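Side-chain contacts in phenol hydroxylase component phO (Pseudomonas stutzeri, PDB 3U52), which is probably the small ubiquitin-like subunit of the multicomponent phenol hydroxylase, the diiron enzyme system that hydroxylates phenols: residues E[18-22]-E[23-27]; E[50-53]-E[54-58]. All coordinates share one frame; numbering follows the deposited sequence.

Contact 1 (E[18-22]-E[23-27]); sequences ENFHG and MQLLY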
loop_
_atom_site.group_PDB
_atom_site.type_symbol
_atom_site.label_atom_id
_atom_site.label_comp_id
_atom_site.label_asym_id
_atom_site.label_seq_id
_atom_site.Cartn_x
_atom_site.Cartn_y
_atom_site.Cartn_z
ATOM N N GLU E 18 18.828 -41.638 37.011
ATOM C CA GLU E 18 17.522 -41.884 37.656
ATOM C C GLU E 18 16.338 -41.560 36.757
ATOM O O GLU E 18 15.277 -42.112 36.960
ATOM C CB GLU E 18 17.406 -41.095 38.970
ATOM C CG GLU E 18 18.489 -41.413 40.011
ATOM C CD GLU E 18 19.831 -40.690 39.775
ATOM O OE1 GLU E 18 20.233 -40.479 38.603
ATOM O OE2 GLU E 18 20.510 -40.356 40.774
ATOM N N ASN E 19 16.504 -40.670 35.768
ATOM C CA ASN E 19 15.376 -40.250 34.917
ATOM C C ASN E 19 15.105 -41.164 33.739
ATOM O O ASN E 19 14.244 -40.892 32.897
ATOM C CB ASN E 19 15.543 -38.793 34.476
ATOM C CG ASN E 19 15.484 -37.814 35.638
ATOM O OD1 ASN E 19 14.972 -38.122 36.710
ATOM N ND2 ASN E 19 16.024 -36.629 35.437
ATOM N N PHE E 20 15.820 -42.275 33.681
ATOM C CA PHE E 20 15.750 -43.127 32.490
ATOM C C PHE E 20 15.082 -44.519 32.656
ATOM O O PHE E 20 15.216 -45.396 31.796
ATOM C CB PHE E 20 17.131 -43.146 31.778
ATOM C CG PHE E 20 17.511 -41.797 31.171
ATOM C CD1 PHE E 20 17.137 -41.483 29.873
ATOM C CD2 PHE E 20 18.187 -40.834 31.925
ATOM C CE1 PHE E 20 17.500 -40.259 29.309
ATOM C CE2 PHE E 20 18.550 -39.578 31.363
ATOM C CZ PHE E 20 18.173 -39.307 30.055
ATOM N N HIS E 21 14.269 -44.650 33.709
ATOM C CA HIS E 21 13.390 -45.818 33.931
ATOM C C HIS E 21 14.127 -47.194 33.897
ATOM O O HIS E 21 13.633 -48.188 33.339
ATOM C CB HIS E 21 12.075 -45.763 33.081
ATOM C CG HIS E 21 12.263 -45.329 31.652
ATOM N ND1 HIS E 21 12.317 -46.224 30.594
ATOM C CD2 HIS E 21 12.394 -44.089 31.103
ATOM C CE1 HIS E 21 12.476 -45.556 29.461
ATOM N NE2 HIS E 21 12.537 -44.260 29.743
ATOM N N GLY E 22 15.323 -47.208 34.490
ATOM C CA GLY E 22 16.140 -48.415 34.585
ATOM C C GLY E 22 17.213 -48.502 33.520
ATOM O O GLY E 22 18.169 -49.274 33.672
ATOM N N MET E 23 17.052 -47.731 32.443
ATOM C CA MET E 23 18.000 -47.758 31.331
ATOM C C MET E 23 19.114 -46.743 31.505
ATOM O O MET E 23 19.184 -46.035 32.513
ATOM C CB MET E 23 17.270 -47.511 30.028
ATOM C CG MET E 23 15.931 -48.163 29.983
ATOM S SD MET E 23 16.051 -49.588 28.920
ATOM C CE MET E 23 14.590 -49.293 27.923
ATOM N N GLN E 24 20.002 -46.679 30.523
ATOM C CA GLN E 24 21.018 -45.672 30.539
ATOM C C GLN E 24 21.244 -45.215 29.093
ATOM O O GLN E 24 21.010 -45.976 28.144
ATOM C CB GLN E 24 22.322 -46.208 31.195
ATOM C CG GLN E 24 23.115 -47.198 30.328
ATOM C CD GLN E 24 24.190 -47.926 31.143
ATOM O OE1 GLN E 24 24.143 -47.934 32.369
ATOM N NE2 GLN E 24 25.154 -48.523 30.469
ATOM N N LEU E 25 21.686 -43.973 28.937
ATOM C CA LEU E 25 22.136 -43.435 27.617
ATOM C C LEU E 25 23.526 -43.955 27.270
ATOM O O LEU E 25 24.418 -44.004 28.115
ATOM C CB LEU E 25 22.187 -41.888 27.644
ATOM C CG LEU E 25 20.806 -41.194 27.634
ATOM C CD1 LEU E 25 20.982 -39.724 27.942
ATOM C CD2 LEU E 25 20.030 -41.461 26.326
ATOM N N LEU E 26 23.694 -44.310 26.009
ATOM C CA LEU E 26 24.988 -44.690 25.475
ATOM C C LEU E 26 25.140 -44.048 24.089
ATOM O O LEU E 26 24.220 -44.093 23.251
ATOM C CB LEU E 26 25.080 -46.220 25.351
ATOM C CG LEU E 26 26.311 -46.805 24.649
ATOM C CD1 LEU E 26 27.604 -46.492 25.370
ATOM C CD2 LEU E 26 26.148 -48.334 24.506
ATOM N N TYR E 27 26.323 -43.522 23.816
ATOM C CA TYR E 27 26.583 -42.928 22.509
ATOM C C TYR E 27 27.595 -43.748 21.794
ATOM O O TYR E 27 28.556 -44.178 22.410
ATOM C CB TYR E 27 27.164 -41.504 22.672
ATOM C CG TYR E 27 26.294 -40.548 23.456
ATOM C CD1 TYR E 27 25.074 -40.086 22.937
ATOM C CD2 TYR E 27 26.681 -40.111 24.711
ATOM C CE1 TYR E 27 24.269 -39.206 23.676
ATOM C CE2 TYR E 27 25.876 -39.254 25.461
ATOM C CZ TYR E 27 24.676 -38.810 24.942
ATOM O OH TYR E 27 23.907 -37.919 25.701
#
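The apolar part of the contact is the aromatic ring of F20 laid against L25. L25 CG stands over one ring face, 4.2 Å from the centroid of the F20 ring in a CH-pi contact, and its CD1 branch reaches the far end of the ring, 3.5 Å from F20 CZ. F20 CG lies beside its own backbone N, anti to the carbonyl carbon (chi1 -67°), which swings the ring to the strand side of the turn. Beside H21, M23 adds a touch, its CG lying 4.1 Å from H21 ND1. The polar part is one backbone hydrogen bond, M23 N to F20 O, 3.0 Å long with the donor well above the carbonyl plane. Both H21 and G22 have positive phi; at G22 a CB would collide with the carbonyl oxygen of H21, so glycine suits this place. H100 meets the F20 ring and accepts a hydrogen bond from L25 N at its ND1; H21 NE2 is hydrogen-bonded to the backbone of another protein's chain. With an alanine at F20, L25 would probably lose the ring face it rests on and a gap would open beside H100. F20 to M23 is a type I' beta turn, leading here straight into strand 24-29.

Contact 2 (E[50-53]-E[54-58]); sequences FSAL and VDEIL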
loop_
_atom_site.group_PDB
_atom_site.type_symbol
_atom_site.label_atom_id
_atom_site.label_comp_id
_atom_site.label_asym_id
_atom_site.label_seq_id
_atom_site.Cartn_x
_atom_site.Cartn_y
_atom_site.Cartn_z
ATOM N N PHE E 50 27.693 -57.053 26.036
ATOM C CA PHE E 50 28.344 -56.342 24.951
ATOM C C PHE E 50 28.017 -56.959 23.592
ATOM O O PHE E 50 27.819 -56.221 22.637
ATOM C CB PHE E 50 29.853 -56.211 25.155
ATOM C CG PHE E 50 30.456 -55.098 24.335
ATOM C CD1 PHE E 50 30.838 -55.321 23.004
ATOM C CD2 PHE E 50 30.565 -53.811 24.859
ATOM C CE1 PHE E 50 31.368 -54.277 22.209
ATOM C CE2 PHE E 50 31.084 -52.781 24.084
ATOM C CZ PHE E 50 31.485 -53.018 22.758
ATOM N N SER E 51 27.929 -58.288 23.484
ATOM C CA SER E 51 27.623 -58.902 22.189
ATOM C C SER E 51 26.170 -58.670 21.767
ATOM O O SER E 51 25.885 -58.570 20.565
ATOM C CB SER E 51 27.997 -60.395 22.159
ATOM O OG SER E 51 27.241 -61.099 23.149
ATOM N N ALA E 52 25.247 -58.558 22.731
ATOM C CA ALA E 52 23.849 -58.187 22.414
ATOM C C ALA E 52 23.746 -56.723 21.886
ATOM O O ALA E 52 22.997 -56.459 20.945
ATOM C CB ALA E 52 22.930 -58.402 23.623
ATOM N N LEU E 53 24.518 -55.806 22.475
ATOM C CA LEU E 53 24.588 -54.403 22.016
ATOM C C LEU E 53 24.990 -54.329 20.549
ATOM O O LEU E 53 24.326 -53.670 19.747
ATOM C CB LEU E 53 25.571 -53.597 22.851
ATOM C CG LEU E 53 25.928 -52.208 22.292
ATOM C CD1 LEU E 53 24.747 -51.240 22.530
ATOM C CD2 LEU E 53 27.223 -51.709 22.943
ATOM N N VAL E 54 26.054 -55.045 20.203
ATOM C CA VAL E 54 26.505 -55.143 18.838
ATOM C C VAL E 54 25.482 -55.769 17.922
ATOM O O VAL E 54 25.099 -55.134 16.926
ATOM C CB VAL E 54 27.813 -55.913 18.758
ATOM C CG1 VAL E 54 28.144 -56.228 17.318
ATOM C CG2 VAL E 54 28.900 -55.119 19.447
ATOM N N ASP E 55 25.014 -56.982 18.225
ATOM C CA ASP E 55 24.115 -57.667 17.284
ATOM C C ASP E 55 22.691 -57.136 17.250
ATOM O O ASP E 55 22.056 -57.191 16.211
ATOM C CB ASP E 55 24.087 -59.197 17.485
ATOM C CG ASP E 55 25.487 -59.836 17.451
ATOM O OD1 ASP E 55 26.359 -59.378 16.650
ATOM O OD2 ASP E 55 25.696 -60.828 18.217
ATOM N N GLU E 56 22.167 -56.658 18.371
ATOM C CA GLU E 56 20.772 -56.225 18.401
ATOM C C GLU E 56 20.578 -54.722 18.104
ATOM O O GLU E 56 19.514 -54.315 17.627
ATOM C CB GLU E 56 20.101 -56.554 19.756
ATOM C CG GLU E 56 20.087 -58.044 20.210
ATOM C CD GLU E 56 19.493 -58.200 21.622
ATOM O OE1 GLU E 56 19.566 -59.311 22.206
ATOM O OE2 GLU E 56 18.949 -57.201 22.157
ATOM N N ILE E 57 21.580 -53.911 18.429
ATOM C CA ILE E 57 21.467 -52.453 18.298
ATOM C C ILE E 57 22.427 -51.844 17.297
ATOM O O ILE E 57 21.980 -51.185 16.350
ATOM C CB ILE E 57 21.561 -51.727 19.648
ATOM C CG1 ILE E 57 20.534 -52.309 20.623
ATOM C CG2 ILE E 57 21.278 -50.228 19.476
ATOM C CD1 ILE E 57 20.721 -51.881 22.008
ATOM N N LEU E 58 23.725 -52.075 17.465
ATOM C CA LEU E 58 24.714 -51.433 16.589
ATOM C C LEU E 58 24.642 -51.871 15.109
ATOM O O LEU E 58 24.647 -51.054 14.189
ATOM C CB LEU E 58 26.114 -51.591 17.184
ATOM C CG LEU E 58 27.184 -50.634 16.679
ATOM C CD1 LEU E 58 26.717 -49.159 16.911
ATOM C CD2 LEU E 58 28.547 -50.919 17.358
#
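F50 and V54, one helical turn apart, meet obliquely at the start of helix 50-62, the helix that packs on the mixed sheet in this ubiquitin-like, beta-grasp type of fold. V54 CG2 comes within 3.8 Å of F50 CE1. The ring is sent that way by a first torsion that sets CG opposite the backbone N (chi1 -160°), and L53 CD2 sits over one of its faces, toward the rim. One turn further on, the branch ends of L53 and I57 meet, CD1 to CD1, at 4.1 Å. Branched apolar side chains such as these two suit a helix side laid on a sheet; the flat ring of F50, for its part, meets W78 edge-to-face. On the outer side, A52 is small enough for the extended chain of E56 to run past it, with E56 OE1 3.8 Å from A52 CB. Behind these side chains, regular i to i+4 hydrogen bonds run from V54 N to F50 O, D55 N to S51 O and E56 N to A52 O. The CB of S51 points away from 54-58, and its OG is hydrogen-bonded to A89 O, tying the first turn to a loop. The regular spacing then widens to a pi-type turn at 54-58, where L53 O accepts two donors: I57 N at 3.1 Å, above the carbonyl plane, and L58 N at 2.8 Å, in that plane.

In the fold
Contact 1 closes before contact 2 opens along the chain, and their centres lie about 17 Å apart, yet they meet in the core: L26 CD2, on the strand of contact 1, packs 3.8 Å from L53 CD1 on the helix of contact 2. Strand 40-44 is a shared neighbour, with L43 beside F20 and M23 at the turn and V44 beside L53 and I57 under the helix. Strand 102-107 likewise meets both, its L104 touching L26, F50 and L53. Their surroundings differ: no other chain of the assembly touches 50-58. Contact 1 leads into an inner strand and also borders another protein chain, while contact 2 lays the helix on the sheet.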